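Local coordinates for protein periplasmic beta-glucosidase (Pseudomonas aeruginosa, PDB 6R5T) that probably hydrolyses terminal, non-reducing beta-D-glucosyl residues, releasing beta-D-glucose, as a periplasmic family 3 glycoside hydrolase, at residues W135-E140 with A179-A184; F142-Y147 with Y608-G613. The protein carries 1 engineered substitution. All blocks are in the same frame, centred on the assembly; numbering follows the deposited sequence.

Interaction 1. Residues W135-E140 with A179-A184; sequences WGRVSE and ALYGAA. With BGC (beta-D-glucopyranose), chain C.
Trp-135 and Tyr-181 form a T-shaped pair: the six-membered ring of the indole presents its edge to the tyrosine face, with the planes at 88°. Trp-135 CZ2 leads the approach over the centre of the phenol ring and lies 3.4 Å from Tyr-181 CD2. One indole face is covered by backbone of the 179-184 loop, where Gly-182 CA makes a CH-pi contact 3.5 Å from the centroid of the six-membered ring of Trp-135 and Tyr-181 O sits beside it toward the rim. The opposite face carries Arg-137 CB. At Gly-182 the absence of a side chain suits so close an approach.

The guanidinium of Arg-137 is the third flat group. A bend at chi3 (75°) sets CD by the tyrosine ring and brings Arg-137 NH1 within 3.0 Å of Tyr-181 OH, which accepts its hydrogen bond while lying tilted out of the guanidinium plane. Glu-140 is gripped side-on: its OE1 offers the syn lone pair to Arg-137 NH2, 2.9 Å away and nearly in plane, and its OE2 takes Arg-137 NE at 3.0 Å. On the sugar side, Arg-137 NH1 reaches O6 of the beta-D-glucopyranose at 3.0 Å, while Arg-137 NH2 bonds its O1 at 3.0 Å and its ring O5 at 3.3 Å. Every guanidinium nitrogen is therefore engaged.

The two loops follow neighbouring parallel strands, 121-122 and 172-178, of the barrel-type N-terminal domain and meet beside the glycan pocket. Asp-189 accepts from Trp-135 NE1 and, weakly, bonds the tyrosine hydroxyl, tying both rings to one carboxylate. The Glu-140 salt bridge and Tyr-181 fix the rotation of the guanidinium, and the Glu-140 carboxylate probably balances its charge, so that a held cation faces the oxygens of the glucose.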
loop_
_atom_site.group_PDB
_atom_site.type_symbol
_atom_site.label_atom_id
_atom_site.label_comp_id
_atom_site.label_asym_id
_atom_site.label_seq_id
_atom_site.Cartn_x
_atom_site.Cartn_y
_atom_site.Cartn_z
ATOM N N TRP A 135 -4.196 -0.540 10.008
ATOM C CA TRP A 135 -4.730 0.732 10.562
ATOM C C TRP A 135 -5.503 0.453 11.870
ATOM O O TRP A 135 -6.400 -0.388 11.875
ATOM C CB TRP A 135 -5.603 1.368 9.493
ATOM C CG TRP A 135 -6.078 2.766 9.797
ATOM C CD1 TRP A 135 -5.302 3.836 10.106
ATOM C CD2 TRP A 135 -7.399 3.300 9.625
ATOM N NE1 TRP A 135 -6.051 4.983 10.178
ATOM C CE2 TRP A 135 -7.337 4.687 9.858
ATOM C CE3 TRP A 135 -8.633 2.747 9.281
ATOM C CZ2 TRP A 135 -8.445 5.531 9.739
ATOM C CZ3 TRP A 135 -9.742 3.566 9.204
ATOM C CH2 TRP A 135 -9.645 4.959 9.417
ATOM N N GLY A 136 -5.237 1.220 12.923
ATOM C CA GLY A 136 -5.862 0.955 14.221
ATOM C C GLY A 136 -7.339 1.263 14.220
ATOM O O GLY A 136 -8.067 0.689 15.015
ATOM N N ARG A 137 -7.815 2.058 13.272
ATOM C CA ARG A 137 -9.246 2.452 13.270
ATOM C C ARG A 137 -10.120 1.532 12.439
ATOM O O ARG A 137 -11.320 1.827 12.271
ATOM C CB ARG A 137 -9.341 3.907 12.852
ATOM C CG ARG A 137 -8.500 4.798 13.744
ATOM C CD ARG A 137 -8.734 6.303 13.542
ATOM N NE ARG A 137 -9.999 6.641 14.168
ATOM C CZ ARG A 137 -10.316 7.832 14.688
ATOM N NH1 ARG A 137 -9.463 8.838 14.605
ATOM N NH2 ARG A 137 -11.487 7.958 15.311
ATOM N N VAL A 138 -9.598 0.411 11.949
ATOM C CA VAL A 138 -10.465 -0.557 11.227
ATOM C C VAL A 138 -11.570 -1.029 12.184
ATOM O O VAL A 138 -12.653 -1.342 11.673
ATOM C CB VAL A 138 -9.677 -1.749 10.654
ATOM C CG1 VAL A 138 -8.655 -1.298 9.621
ATOM C CG2 VAL A 138 -9.029 -2.546 11.751
ATOM N N SER A 139 -11.295 -1.022 13.484
ATOM C CA SER A 139 -12.301 -1.490 14.487
ATOM C C SER A 139 -13.566 -0.620 14.465
ATOM O O SER A 139 -14.693 -1.108 14.829
ATOM C CB SER A 139 -11.690 -1.516 15.860
ATOM O OG SER A 139 -11.382 -0.179 16.259
ATOM N N GLU A 140 -13.449 0.600 13.980
ATOM C CA GLU A 140 -14.564 1.587 13.985
ATOM C C GLU A 140 -15.443 1.529 12.755
ATOM O O GLU A 140 -16.513 2.109 12.822
ATOM C CB GLU A 140 -13.994 2.994 14.041
ATOM C CG GLU A 140 -13.358 3.243 15.345
ATOM C CD GLU A 140 -12.527 4.485 15.255
ATOM O OE1 GLU A 140 -13.128 5.560 14.864
ATOM O OE2 GLU A 140 -11.291 4.345 15.529
ATOM N N ALA A 179 -12.978 12.750 4.035
ATOM C CA ALA A 179 -13.226 11.464 3.395
ATOM C C ALA A 179 -11.904 10.716 3.233
ATOM O O ALA A 179 -10.845 11.328 3.190
ATOM C CB ALA A 179 -13.854 11.670 2.027
ATOM N N LEU A 180 -12.054 9.396 3.018
ATOM C CA LEU A 180 -11.001 8.471 2.538
ATOM C C LEU A 180 -10.000 8.125 3.643
ATOM O O LEU A 180 -8.936 7.570 3.333
ATOM C CB LEU A 180 -10.239 9.060 1.344
ATOM C CG LEU A 180 -11.044 9.694 0.215
ATOM C CD1 LEU A 180 -10.121 10.036 -0.936
ATOM C CD2 LEU A 180 -12.202 8.831 -0.227
ATOM N N TYR A 181 -10.323 8.442 4.887
ATOM C CA TYR A 181 -9.372 8.392 6.013
ATOM C C TYR A 181 -8.758 6.990 6.174
ATOM O O TYR A 181 -7.580 6.866 6.522
ATOM C CB TYR A 181 -10.142 8.856 7.239
ATOM C CG TYR A 181 -9.392 8.940 8.537
ATOM C CD1 TYR A 181 -8.107 9.415 8.658
ATOM C CD2 TYR A 181 -10.061 8.574 9.681
ATOM C CE1 TYR A 181 -7.472 9.439 9.904
ATOM C CE2 TYR A 181 -9.480 8.656 10.924
ATOM C CZ TYR A 181 -8.168 9.055 11.034
ATOM O OH TYR A 181 -7.601 9.090 12.286
ATOM N N GLY A 182 -9.516 5.968 5.885
ATOM C CA GLY A 182 -9.064 4.573 6.065
ATOM C C GLY A 182 -8.118 4.086 4.987
ATOM O O GLY A 182 -7.660 2.924 5.066
ATOM N N ALA A 183 -7.842 4.897 3.940
ATOM C CA ALA A 183 -6.843 4.535 2.908
ATOM C C ALA A 183 -5.444 5.060 3.221
ATOM O O ALA A 183 -4.570 5.085 2.312
ATOM C CB ALA A 183 -7.363 4.969 1.546
ATOM N N ALA A 184 -5.199 5.470 4.462
ATOM C CA ALA A 184 -3.890 5.982 4.875
ATOM C C ALA A 184 -2.759 5.104 4.346
ATOM O O ALA A 184 -2.741 3.878 4.598
ATOM C CB ALA A 184 -3.824 6.015 6.386
HETATM C C2 BGC C . -13.782 11.781 16.915
HETATM C C3 BGC C . -13.184 13.059 17.537
HETATM C C4 BGC C . -11.727 12.696 17.931
HETATM C C5 BGC C . -11.001 12.315 16.627
HETATM C C6 BGC C . -9.572 11.875 16.856
HETATM C C1 BGC C . -12.922 11.354 15.719
HETATM O O1 BGC C . -13.474 10.141 15.312
HETATM O O2 BGC C . -15.124 11.922 16.463
HETATM O O3 BGC C . -13.927 13.385 18.729
HETATM O O4 BGC C . -11.127 13.868 18.506
HETATM O O5 BGC C . -11.574 11.142 16.131
HETATM O O6 BGC C . -8.951 11.572 15.602
#

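Interaction 2. Residues F142-Y147 with Y608-G613; sequences FGEDTY and YPFGYG
Phe-610 slides past Glu-144 in the opposite direction but meets Asp-145 roughly at right angles, so one ring engages two acidic side chains in different ways. Against Glu-144 the carboxylate and ring planes are only 11° apart, yet the approach is oblique, with Glu-144 OE2 lying 3.7 Å from Phe-610 CB and the aliphatic Glu-144 CG 4.0 Å from Phe-610 CD1. The far end of the ring rests instead on the methylene of Asp-145, whose CB is 3.6 Å from Phe-610 CZ. Here the carboxylate plane is turned 52° from the ring.

Phe-610 is delivered from a type II beta turn running from Pro-609 to Tyr-612 and closed by Tyr-612 N bonding to Pro-609 O at 3.1 Å, with Gly-611 supplying the positive phi. Its CG stands anti to the backbone N (chi1 -178°), which carries the ring out from the turn toward the 142-147 loop. Phe-610 bonds Ser-722 through its backbone, its O meeting the serine OG, and Asp-145 touches Leu-673, so the fibronectin type III-like domain borders the contact.

The polar atoms of both acids find partners outside the segments. Glu-144 OE2 accepts from Ser-566 OG and Tyr-578 N, and Asp-145 OD1 is bonded to the hydroxyl of Tyr-578. Asp-145 is also the N-cap of helix 146-161, its OD2 taking Leu-148 N. The contact joins residues just ahead of that helix, in the N-terminal domain, to a turn of the C-terminal domain. Because other donors hold both carboxylates, the contact itself is van der Waals: the ring lies against two methylenes and Glu-144 OE2.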
loop_
_atom_site.group_PDB
_atom_site.type_symbol
_atom_site.label_atom_id
_atom_site.label_comp_id
_atom_site.label_asym_id
_atom_site.label_seq_id
_atom_site.Cartn_x
_atom_site.Cartn_y
_atom_site.Cartn_z
ATOM N N PHE A 142 -17.025 -0.792 9.131
ATOM C CA PHE A 142 -17.854 -1.965 8.826
ATOM C C PHE A 142 -17.144 -2.914 7.869
ATOM O O PHE A 142 -17.783 -3.829 7.372
ATOM C CB PHE A 142 -19.198 -1.525 8.279
ATOM C CG PHE A 142 -20.065 -0.747 9.226
ATOM C CD1 PHE A 142 -20.364 -1.234 10.486
ATOM C CD2 PHE A 142 -20.635 0.440 8.823
ATOM C CE1 PHE A 142 -21.250 -0.560 11.324
ATOM C CE2 PHE A 142 -21.479 1.141 9.685
ATOM C CZ PHE A 142 -21.806 0.620 10.914
ATOM N N GLY A 143 -15.833 -2.716 7.657
ATOM C CA GLY A 143 -15.006 -3.617 6.843
ATOM C C GLY A 143 -14.745 -3.037 5.468
ATOM O O GLY A 143 -14.630 -1.810 5.335
ATOM N N GLU A 144 -14.525 -3.922 4.507
ATOM C CA GLU A 144 -13.889 -3.527 3.248
ATOM C C GLU A 144 -14.909 -3.306 2.134
ATOM O O GLU A 144 -14.473 -2.896 1.067
ATOM C CB GLU A 144 -12.874 -4.582 2.807
ATOM C CG GLU A 144 -13.425 -5.901 2.267
ATOM C CD GLU A 144 -12.386 -7.031 2.228
ATOM O OE1 GLU A 144 -11.406 -7.028 3.043
ATOM O OE2 GLU A 144 -12.576 -7.999 1.439
ATOM N N ASP A 145 -16.173 -3.621 2.349
ATOM C CA ASP A 145 -17.102 -3.599 1.197
ATOM C C ASP A 145 -17.929 -2.321 1.086
ATOM O O ASP A 145 -18.591 -1.916 2.048
ATOM C CB ASP A 145 -18.058 -4.778 1.235
ATOM C CG ASP A 145 -18.907 -4.789 -0.026
ATOM O OD1 ASP A 145 -18.339 -4.914 -1.152
ATOM O OD2 ASP A 145 -20.132 -4.691 0.154
ATOM N N THR A 146 -17.963 -1.795 -0.119
ATOM C CA THR A 146 -18.668 -0.505 -0.369
ATOM C C THR A 146 -20.179 -0.709 -0.225
ATOM O O THR A 146 -20.850 0.135 0.358
ATOM C CB THR A 146 -18.291 0.013 -1.742
ATOM O OG1 THR A 146 -16.875 0.152 -1.810
ATOM C CG2 THR A 146 -18.992 1.304 -2.027
ATOM N N TYR A 147 -20.735 -1.770 -0.809
ATOM C CA TYR A 147 -22.178 -2.057 -0.734
ATOM C C TYR A 147 -22.638 -2.166 0.715
ATOM O O TYR A 147 -23.630 -1.497 1.161
ATOM C CB TYR A 147 -22.543 -3.242 -1.620
ATOM C CG TYR A 147 -23.993 -3.591 -1.641
ATOM C CD1 TYR A 147 -24.527 -4.443 -0.712
ATOM C CD2 TYR A 147 -24.808 -3.075 -2.620
ATOM C CE1 TYR A 147 -25.894 -4.723 -0.678
ATOM C CE2 TYR A 147 -26.157 -3.389 -2.639
ATOM C CZ TYR A 147 -26.701 -4.193 -1.678
ATOM O OH TYR A 147 -28.038 -4.454 -1.891
ATOM N N TYR A 608 -8.862 -16.282 5.439
ATOM C CA TYR A 608 -10.343 -16.372 5.531
ATOM C C TYR A 608 -10.873 -15.272 4.627
ATOM O O TYR A 608 -10.526 -14.110 4.829
ATOM C CB TYR A 608 -10.849 -16.189 6.954
ATOM C CG TYR A 608 -10.246 -17.095 7.993
ATOM C CD1 TYR A 608 -10.509 -18.452 8.017
ATOM C CD2 TYR A 608 -9.461 -16.576 8.999
ATOM C CE1 TYR A 608 -9.980 -19.264 9.012
ATOM C CE2 TYR A 608 -8.924 -17.372 9.993
ATOM C CZ TYR A 608 -9.189 -18.730 10.006
ATOM O OH TYR A 608 -8.677 -19.527 11.011
ATOM N N PRO A 609 -11.699 -15.606 3.642
ATOM C CA PRO A 609 -12.177 -14.582 2.699
ATOM C C PRO A 609 -13.376 -13.802 3.250
ATOM O O PRO A 609 -14.010 -14.149 4.197
ATOM C CB PRO A 609 -12.625 -15.411 1.515
ATOM C CG PRO A 609 -13.117 -16.668 2.175
ATOM C CD PRO A 609 -12.177 -16.949 3.328
ATOM N N PHE A 610 -13.635 -12.687 2.600
ATOM C CA PHE A 610 -14.851 -11.893 2.831
ATOM C C PHE A 610 -16.077 -12.790 2.784
ATOM O O PHE A 610 -16.199 -13.646 1.880
ATOM C CB PHE A 610 -14.955 -10.841 1.743
ATOM C CG PHE A 610 -16.140 -9.941 1.902
ATOM C CD1 PHE A 610 -16.109 -8.817 2.732
ATOM C CD2 PHE A 610 -17.304 -10.190 1.184
ATOM C CE1 PHE A 610 -17.209 -7.968 2.797
ATOM C CE2 PHE A 610 -18.390 -9.335 1.253
ATOM C CZ PHE A 610 -18.354 -8.247 2.069
ATOM N N GLY A 611 -16.936 -12.658 3.769
ATOM C CA GLY A 611 -18.188 -13.422 3.855
ATOM C C GLY A 611 -18.012 -14.793 4.490
ATOM O O GLY A 611 -19.032 -15.515 4.575
ATOM N N TYR A 612 -16.824 -15.135 4.996
ATOM C CA TYR A 612 -16.557 -16.464 5.600
ATOM C C TYR A 612 -17.125 -16.529 7.013
ATOM O O TYR A 612 -16.966 -15.596 7.823
ATOM C CB TYR A 612 -15.063 -16.751 5.626
ATOM C CG TYR A 612 -14.693 -18.077 6.195
ATOM C CD1 TYR A 612 -14.853 -19.246 5.500
ATOM C CD2 TYR A 612 -14.201 -18.132 7.474
ATOM C CE1 TYR A 612 -14.481 -20.460 6.069
ATOM C CE2 TYR A 612 -13.851 -19.329 8.070
ATOM C CZ TYR A 612 -13.964 -20.479 7.364
ATOM O OH TYR A 612 -13.593 -21.635 8.016
ATOM N N GLY A 613 -17.693 -17.681 7.321
ATOM C CA GLY A 613 -17.992 -17.995 8.728
ATOM C C GLY A 613 -18.770 -19.276 8.821
ATOM O O GLY A 613 -19.613 -19.537 7.906
#

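Interactions 1 and 2 lie with their centres about 15 Å apart and adjoin in sequence: 135-140 is followed almost at once by 142-147, while their partners, 179-184 and 608-613, come from different domains. They do not otherwise touch each other. Thr-130 provides a local tie, lying against Trp-135 and pairing by backbone bonds with Gly-143. Interaction 1 is the one at the pocket: the Arg-137 side chain is about 6 Å from the bound beta-D-galactopyranose, besides its direct hold on the glucose, which His-177, Lys-176, Asp-79 and Glu-486 also bind. Interaction 2 lies away from the sugar pocket and the magnesium site; in it the residue capping helix 146-161 meets a turn of the C-terminal domain.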